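Local coordinates for protein first ORF in transposon ISC1904 (Sulfolobus solfataricus, PDB 3ILX) that probably takes part in DNA strand exchange as a transposon-encoded serine recombinase, here represented by its resolvase-type catalytic domain, at residues A[5-10]-A[35-40]; A[64-69]-A[93-98]. One frame throughout, in Å; residues are numbered along the deposited sequence.

Contacts 1 and 2 are the two outer strand pairs of one four-stranded parallel sheet, ordered 36-41, 4-11, 64-69, 93-96, with their centres about 10 Å apart. The inner strands 4-11 and 64-69 join them: probable hydrogen bonds run from Ile68 N to Ile6 O and from Tyr8 N to Ile68 O, both 2.8 Å. Packing crosses the same seam, Val5 CG1 lying 3.6 Å from Ile68 CD1 on one face and Ile6 CD1 3.8 Å from Val64 CG1 on the other. Arg10 and Asp40, at the C-terminal end of contact 1, enter a polar network with Glu107, Arg49 and Gly51, whereas the Arg66-Glu93 salt bridge of contact 2 sits at the N-terminal end of its strands.

Contact 1. Residues A[5-10]-A[35-40]; sequences VILYAR and DLVITD
The Tyr8 ring meets Asp40 at its edge, where OD2 lies near the ring plane and accepts a 2.5 Å hydrogen bond from Tyr8 OH through its anti lone pair. Ring and carboxylate planes are turned 63° apart. Ile38 CG2 touches the ring at Tyr8 CD1, 3.7 Å away. With CG anti to the backbone N (chi1 -179°), the tyrosine leans toward the C-terminal end of its strand and brings the hydroxyl to Asp40, two residues past its own register partner Ile38 on the neighbouring strand. Arg49, in the loop before helix 50-60, also bonds this hydroxyl, and Asp40 OD1 receives Gly51 N at the start of that helix. Arg10 bends at chi3 and carries its guanidinium off to Glu107, in a salt bridge; its CG stays beside Asp40, 4.0 Å from CB. Farther back, Ile6 CG2 rests 3.9 Å from Ile38 CD1 on the face covered by helix 50-60. Leu7 CD1 and Val37 CG2 meet at 4.1 Å on the reverse, under helix 19-30. At the N-terminal end Asp35 grips Val5 twice: OD2 takes Val5 N at 2.7 Å in a nearly straight bond (170°), and Asp35 N gives to Val5 O, which Leu36 N shares. The two parallel strands, linked through helix 19-30, form a beta-alpha-beta crossover of the resolvase-type catalytic domain.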
ATOM      1  N   VAL A   5      -9.795  22.418   3.895  1.00 28.11           N
ATOM      2  CA  VAL A   5      -8.356  22.303   4.063  1.00 26.73           C
ATOM      3  C   VAL A   5      -8.046  21.591   5.362  1.00 26.40           C
ATOM      4  O   VAL A   5      -8.375  22.077   6.445  1.00 25.84           O
ATOM      5  CB  VAL A   5      -7.633  23.673   4.037  1.00 26.25           C
ATOM      6  CG1 VAL A   5      -6.155  23.465   4.245  1.00 26.46           C
ATOM      7  CG2 VAL A   5      -7.854  24.344   2.707  1.00 26.41           C
ATOM      8  N   ILE A   6      -7.385  20.445   5.236  1.00 26.24           N
ATOM      9  CA  ILE A   6      -7.227  19.506   6.341  1.00 26.44           C
ATOM     10  C   ILE A   6      -5.762  19.184   6.630  1.00 26.63           C
ATOM     11  O   ILE A   6      -4.989  18.819   5.710  1.00 27.62           O
ATOM     12  CB  ILE A   6      -7.932  18.179   6.009  1.00 26.71           C
ATOM     13  CG1 ILE A   6      -9.424  18.412   5.675  1.00 27.56           C
ATOM     14  CG2 ILE A   6      -7.812  17.188   7.163  1.00 27.61           C
ATOM     15  CD1 ILE A   6     -10.186  17.078   5.342  1.00 28.47           C
ATOM     16  N   LEU A   7      -5.384  19.286   7.901  1.00 26.18           N
ATOM     17  CA  LEU A   7      -4.077  18.838   8.363  1.00 26.25           C
ATOM     18  C   LEU A   7      -4.188  17.397   8.858  1.00 26.84           C
ATOM     19  O   LEU A   7      -5.090  17.056   9.619  1.00 27.23           O
ATOM     20  CB  LEU A   7      -3.558  19.744   9.469  1.00 26.01           C
ATOM     21  CG  LEU A   7      -3.665  21.239   9.186  1.00 26.12           C
ATOM     22  CD1 LEU A   7      -3.139  22.033  10.352  1.00 26.70           C
ATOM     23  CD2 LEU A   7      -2.921  21.608   7.911  1.00 24.52           C
ATOM     24  N   TYR A   8      -3.283  16.545   8.399  1.00 26.58           N
ATOM     25  CA  TYR A   8      -3.307  15.173   8.856  1.00 27.10           C
ATOM     26  C   TYR A   8      -2.010  14.870   9.599  1.00 27.19           C
ATOM     27  O   TYR A   8      -0.922  15.051   9.064  1.00 27.35           O
ATOM     28  CB  TYR A   8      -3.514  14.186   7.711  1.00 26.06           C
ATOM     29  CG  TYR A   8      -3.559  12.779   8.276  1.00 26.53           C
ATOM     30  CD1 TYR A   8      -4.735  12.265   8.786  1.00 23.58           C
ATOM     31  CD2 TYR A   8      -2.399  12.001   8.379  1.00 26.35           C
ATOM     32  CE1 TYR A   8      -4.790  11.007   9.344  1.00 25.75           C
ATOM     33  CE2 TYR A   8      -2.448  10.709   8.934  1.00 27.55           C
ATOM     34  CZ  TYR A   8      -3.635  10.227   9.417  1.00 28.09           C
ATOM     35  OH  TYR A   8      -3.695   8.939   9.971  1.00 27.85           O
ATOM     36  N   ALA A   9      -2.121  14.400  10.835  1.00 26.83           N
ATOM     37  CA  ALA A   9      -0.918  14.101  11.603  1.00 26.76           C
ATOM     38  C   ALA A   9      -1.027  12.706  12.200  1.00 26.72           C
ATOM     39  O   ALA A   9      -2.106  12.284  12.564  1.00 26.66           O
ATOM     40  CB  ALA A   9      -0.710  15.130  12.712  1.00 26.27           C
ATOM     41  N   ARG A  10       0.102  12.018  12.328  1.00 26.48           N
ATOM     42  CA  ARG A  10       0.113  10.639  12.803  1.00 27.82           C
ATOM     43  C   ARG A  10       1.443  10.311  13.482  1.00 28.70           C
ATOM     44  O   ARG A  10       2.506  10.686  12.989  1.00 28.54           O
ATOM     45  CB  ARG A  10      -0.103   9.658  11.608  1.00 27.83           C
ATOM     46  CG  ARG A  10      -0.378   8.161  12.021  1.00 26.69           C
ATOM     47  CD  ARG A  10      -0.065   7.121  10.913  1.00 23.76           C
ATOM     48  NE  ARG A  10       1.237   7.351  10.230  1.00 26.23           N
ATOM     49  CZ  ARG A  10       2.388   6.830  10.632  1.00 26.91           C
ATOM     50  NH1 ARG A  10       2.446   6.071  11.742  1.00 24.61           N
ATOM     51  NH2 ARG A  10       3.500   7.119   9.963  1.00 24.97           N
ATOM     52  N   ASP A  35      -9.191  24.102   7.970  1.00 29.04           N
ATOM     53  CA  ASP A  35     -10.568  23.853   8.393  1.00 29.06           C
ATOM     54  C   ASP A  35     -10.662  22.778   9.482  1.00 28.46           C
ATOM     55  O   ASP A  35     -11.434  22.893  10.401  1.00 27.73           O
ATOM     56  CB  ASP A  35     -11.394  23.482   7.168  1.00 29.00           C
ATOM     57  CG  ASP A  35     -11.533  24.650   6.213  1.00 30.32           C
ATOM     58  OD1 ASP A  35     -12.107  25.681   6.643  1.00 30.93           O
ATOM     59  OD2 ASP A  35     -11.033  24.561   5.067  1.00 30.88           O
ATOM     60  N   LEU A  36      -9.827  21.756   9.385  1.00 27.45           N
ATOM     61  CA  LEU A  36      -9.896  20.646  10.310  1.00 27.51           C
ATOM     62  C   LEU A  36      -8.499  20.030  10.503  1.00 26.80           C
ATOM     63  O   LEU A  36      -7.648  20.105   9.603  1.00 26.97           O
ATOM     64  CB  LEU A  36     -10.916  19.632   9.773  1.00 27.29           C
ATOM     65  CG  LEU A  36     -11.097  18.264  10.394  1.00 30.77           C
ATOM     66  CD1 LEU A  36     -12.039  18.342  11.582  1.00 33.25           C
ATOM     67  CD2 LEU A  36     -11.632  17.325   9.319  1.00 34.59           C
ATOM     68  N   VAL A  37      -8.271  19.468  11.693  1.00 25.96           N
ATOM     69  CA  VAL A  37      -7.095  18.678  12.023  1.00 25.83           C
ATOM     70  C   VAL A  37      -7.571  17.263  12.362  1.00 27.17           C
ATOM     71  O   VAL A  37      -8.451  17.082  13.204  1.00 26.84           O
ATOM     72  CB  VAL A  37      -6.319  19.264  13.222  1.00 25.76           C
ATOM     73  CG1 VAL A  37      -5.062  18.444  13.469  1.00 23.04           C
ATOM     74  CG2 VAL A  37      -5.975  20.727  12.961  1.00 23.82           C
ATOM     75  N   ILE A  38      -7.037  16.275  11.650  1.00 27.26           N
ATOM     76  CA  ILE A  38      -7.406  14.888  11.878  1.00 27.22           C
ATOM     77  C   ILE A  38      -6.122  14.202  12.292  1.00 27.60           C
ATOM     78  O   ILE A  38      -5.071  14.403  11.634  1.00 26.63           O
ATOM     79  CB  ILE A  38      -7.901  14.222  10.574  1.00 27.79           C
ATOM     80  CG1 ILE A  38      -9.285  14.733  10.165  1.00 27.65           C
ATOM     81  CG2 ILE A  38      -7.885  12.685  10.690  1.00 27.14           C
ATOM     82  CD1 ILE A  38      -9.722  14.232   8.782  1.00 25.34           C
ATOM     83  N   THR A  39      -6.172  13.435  13.381  1.00 26.78           N
ATOM     84  CA  THR A  39      -4.958  12.758  13.870  1.00 27.84           C
ATOM     85  C   THR A  39      -5.211  11.281  14.134  1.00 28.09           C
ATOM     86  O   THR A  39      -6.349  10.869  14.300  1.00 27.02           O
ATOM     87  CB  THR A  39      -4.419  13.377  15.174  1.00 28.78           C
ATOM     88  OG1 THR A  39      -5.374  13.198  16.227  1.00 28.88           O
ATOM     89  CG2 THR A  39      -4.157  14.881  15.015  1.00 28.09           C
ATOM     90  N   ASP A  40      -4.138  10.495  14.138  1.00 28.01           N
ATOM     91  CA  ASP A  40      -4.214   9.075  14.415  1.00 27.74           C
ATOM     92  C   ASP A  40      -2.971   8.689  15.193  1.00 27.19           C
ATOM     93  O   ASP A  40      -1.869   9.233  14.943  1.00 26.70           O
ATOM     94  CB  ASP A  40      -4.184   8.291  13.095  1.00 27.14           C
ATOM     95  CG  ASP A  40      -5.572   8.064  12.508  1.00 29.37           C
ATOM     96  OD1 ASP A  40      -6.486   7.716  13.273  1.00 27.15           O
ATOM     97  OD2 ASP A  40      -5.747   8.172  11.266  1.00 30.58           O
TER

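Contact 2. Residues A[64-69]-A[93-98]; sequences VSRVIT and EIVVLN
Val67 and Val95 stand at the middle of a parallel strand pair, the edge of the resolvase-type alpha/beta sheet, where Val95 N reaches Val67 O at 2.7 Å in an almost straight bond. Val67 N to Glu93 O and Thr69 N to Val95 O continue the parallel hydrogen bonding before and after it. The tighter packing lies toward the C-terminal end. Thr69 CG2 and Val96 CG1 run side by side 3.8 Å apart, on the face that helices 72-75 and 80-89 cover. The threonine has OG1 anti to its backbone N (chi1 -164°), which turns the methyl to Val96 and the hydroxyl to Tyr8 O of the next strand. On the other face Ile68 sends its branches to different partners: CG1 lies beside Val95 CB at 4.0 Å, and CG2 meets Leu97 CD2 at 3.7 Å. Leu97 follows the end of its strand, yet its backbone N still bonds Thr69 O.

The solvent side is the N-terminal end of that same face, where Arg66 and Glu93 are both exposed. Their side chains extend alongside each other, with Arg66 CG against Val95 CG2 at 3.9 Å. The guanidinium and carboxylate planes are nearly perpendicular (87°), and the salt bridge they make rests on a weak, bent hydrogen bond, Arg66 NE to Glu93 OE1, 2.8 Å long with an N-H...O angle of 126°.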
ATOM      1  N   VAL A  64     -12.979  17.796   0.137  1.00 29.20           N
ATOM      2  CA  VAL A  64     -11.608  18.180   0.483  1.00 29.95           C
ATOM      3  C   VAL A  64     -10.921  18.884  -0.678  1.00 30.06           C
ATOM      4  O   VAL A  64     -10.895  18.389  -1.807  1.00 29.76           O
ATOM      5  CB  VAL A  64     -10.759  16.970   0.963  1.00 30.03           C
ATOM      6  CG1 VAL A  64      -9.490  17.440   1.666  1.00 30.91           C
ATOM      7  CG2 VAL A  64     -11.551  16.084   1.931  1.00 30.53           C
ATOM      8  N   SER A  65     -10.372  20.050  -0.380  1.00 30.24           N
ATOM      9  CA  SER A  65      -9.595  20.787  -1.351  1.00 30.83           C
ATOM     10  C   SER A  65      -8.120  20.430  -1.223  1.00 30.97           C
ATOM     11  O   SER A  65      -7.397  20.320  -2.224  1.00 30.72           O
ATOM     12  CB  SER A  65      -9.777  22.279  -1.117  1.00 31.07           C
ATOM     13  OG  SER A  65      -8.762  23.021  -1.776  1.00 34.06           O
ATOM     14  N   ARG A  66      -7.664  20.260   0.012  1.00 30.20           N
ATOM     15  CA  ARG A  66      -6.235  20.101   0.257  1.00 30.95           C
ATOM     16  C   ARG A  66      -5.953  19.342   1.574  1.00 30.25           C
ATOM     17  O   ARG A  66      -6.613  19.589   2.587  1.00 30.93           O
ATOM     18  CB  ARG A  66      -5.602  21.499   0.270  1.00 31.03           C
ATOM     19  CG  ARG A  66      -4.133  21.493   0.198  1.00 33.35           C
ATOM     20  CD  ARG A  66      -3.616  22.915   0.071  1.00 36.59           C
ATOM     21  NE  ARG A  66      -3.717  23.483  -1.272  1.00 36.66           N
ATOM     22  CZ  ARG A  66      -3.280  24.705  -1.587  1.00 39.10           C
ATOM     23  NH1 ARG A  66      -2.732  25.480  -0.653  1.00 39.44           N
ATOM     24  NH2 ARG A  66      -3.392  25.166  -2.826  1.00 39.31           N
ATOM     25  N   VAL A  67      -5.012  18.404   1.547  1.00 29.68           N
ATOM     26  CA  VAL A  67      -4.557  17.731   2.771  1.00 29.66           C
ATOM     27  C   VAL A  67      -3.082  18.080   2.945  1.00 29.36           C
ATOM     28  O   VAL A  67      -2.299  17.866   2.014  1.00 30.41           O
ATOM     29  CB  VAL A  67      -4.601  16.202   2.662  1.00 28.89           C
ATOM     30  CG1 VAL A  67      -4.189  15.555   4.010  1.00 29.24           C
ATOM     31  CG2 VAL A  67      -5.977  15.717   2.166  1.00 29.85           C
ATOM     32  N   ILE A  68      -2.715  18.581   4.120  1.00 29.15           N
ATOM     33  CA  ILE A  68      -1.319  18.891   4.438  1.00 29.39           C
ATOM     34  C   ILE A  68      -0.800  17.910   5.506  1.00 29.56           C
ATOM     35  O   ILE A  68      -1.464  17.627   6.502  1.00 29.78           O
ATOM     36  CB  ILE A  68      -1.116  20.356   4.855  1.00 29.83           C
ATOM     37  CG1 ILE A  68      -1.623  21.314   3.746  1.00 30.35           C
ATOM     38  CG2 ILE A  68       0.379  20.638   5.157  1.00 29.16           C
ATOM     39  CD1 ILE A  68      -2.970  21.849   3.967  1.00 29.53           C
ATOM     40  N   THR A  69       0.364  17.336   5.230  1.00 29.19           N
ATOM     41  CA  THR A  69       0.963  16.378   6.144  1.00 29.64           C
ATOM     42  C   THR A  69       2.459  16.676   6.174  1.00 29.71           C
ATOM     43  O   THR A  69       2.979  17.381   5.270  1.00 29.09           O
ATOM     44  CB  THR A  69       0.510  14.900   5.775  1.00 29.98           C
ATOM     45  OG1 THR A  69       0.788  14.013   6.859  1.00 33.08           O
ATOM     46  CG2 THR A  69       1.152  14.417   4.498  1.00 28.77           C
ATOM     47  N   GLU A  93      -5.536  17.987  -3.497  1.00 32.75           N
ATOM     48  CA  GLU A  93      -4.083  17.973  -3.600  1.00 32.66           C
ATOM     49  C   GLU A  93      -3.542  17.573  -2.238  1.00 31.36           C
ATOM     50  O   GLU A  93      -4.029  18.036  -1.229  1.00 31.36           O
ATOM     51  CB  GLU A  93      -3.643  19.378  -3.990  1.00 33.71           C
ATOM     52  CG  GLU A  93      -2.348  19.870  -3.458  1.00 36.58           C
ATOM     53  CD  GLU A  93      -2.153  21.342  -3.787  1.00 44.32           C
ATOM     54  OE1 GLU A  93      -3.144  22.139  -3.681  1.00 46.29           O
ATOM     55  OE2 GLU A  93      -1.009  21.705  -4.167  1.00 46.19           O
ATOM     56  N   ILE A  94      -2.596  16.648  -2.203  1.00 30.97           N
ATOM     57  CA  ILE A  94      -1.908  16.309  -0.964  1.00 30.01           C
ATOM     58  C   ILE A  94      -0.657  17.151  -0.991  1.00 29.81           C
ATOM     59  O   ILE A  94       0.063  17.110  -1.973  1.00 29.78           O
ATOM     60  CB  ILE A  94      -1.482  14.853  -0.905  1.00 29.59           C
ATOM     61  CG1 ILE A  94      -2.688  13.926  -0.766  1.00 29.58           C
ATOM     62  CG2 ILE A  94      -0.563  14.591   0.279  1.00 29.93           C
ATOM     63  CD1 ILE A  94      -2.421  12.608  -1.518  1.00 29.15           C
ATOM     64  N   VAL A  95      -0.422  17.903   0.079  1.00 29.66           N
ATOM     65  CA  VAL A  95       0.810  18.669   0.280  1.00 29.28           C
ATOM     66  C   VAL A  95       1.615  18.015   1.392  1.00 28.73           C
ATOM     67  O   VAL A  95       1.081  17.723   2.480  1.00 30.44           O
ATOM     68  CB  VAL A  95       0.545  20.148   0.653  1.00 29.04           C
ATOM     69  CG1 VAL A  95       1.909  20.961   0.786  1.00 28.88           C
ATOM     70  CG2 VAL A  95      -0.343  20.774  -0.377  1.00 30.35           C
ATOM     71  N   VAL A  96       2.880  17.740   1.103  1.00 27.24           N
ATOM     72  CA  VAL A  96       3.802  17.198   2.087  1.00 26.62           C
ATOM     73  C   VAL A  96       4.795  18.319   2.332  1.00 27.31           C
ATOM     74  O   VAL A  96       5.287  18.939   1.371  1.00 27.92           O
ATOM     75  CB  VAL A  96       4.465  15.840   1.628  1.00 27.38           C
ATOM     76  CG1 VAL A  96       3.424  14.709   1.517  1.00 24.69           C
ATOM     77  CG2 VAL A  96       5.161  15.963   0.280  1.00 26.04           C
ATOM     78  N   LEU A  97       5.045  18.655   3.593  1.00 27.14           N
ATOM     79  CA  LEU A  97       5.928  19.790   3.892  1.00 28.17           C
ATOM     80  C   LEU A  97       7.370  19.419   3.608  1.00 28.26           C
ATOM     81  O   LEU A  97       8.216  20.276   3.370  1.00 28.84           O
ATOM     82  CB  LEU A  97       5.800  20.241   5.349  1.00 28.06           C
ATOM     83  CG  LEU A  97       4.427  20.730   5.801  1.00 29.57           C
ATOM     84  CD1 LEU A  97       4.539  21.195   7.244  1.00 32.16           C
ATOM     85  CD2 LEU A  97       3.901  21.828   4.897  1.00 28.33           C
ATOM     86  N   ASN A  98       7.650  18.131   3.662  1.00 27.60           N
ATOM     87  CA  ASN A  98       8.919  17.656   3.197  1.00 28.42           C
ATOM     88  C   ASN A  98       8.705  16.414   2.312  1.00 27.97           C
ATOM     89  O   ASN A  98       7.898  15.531   2.650  1.00 27.56           O
ATOM     90  CB  ASN A  98       9.845  17.373   4.383  1.00 28.29           C
ATOM     91  CG  ASN A  98      11.312  17.371   3.976  1.00 33.01           C
ATOM     92  OD1 ASN A  98      11.755  16.541   3.158  1.00 35.51           O
ATOM     93  ND2 ASN A  98      12.070  18.316   4.520  1.00 32.05           N
TER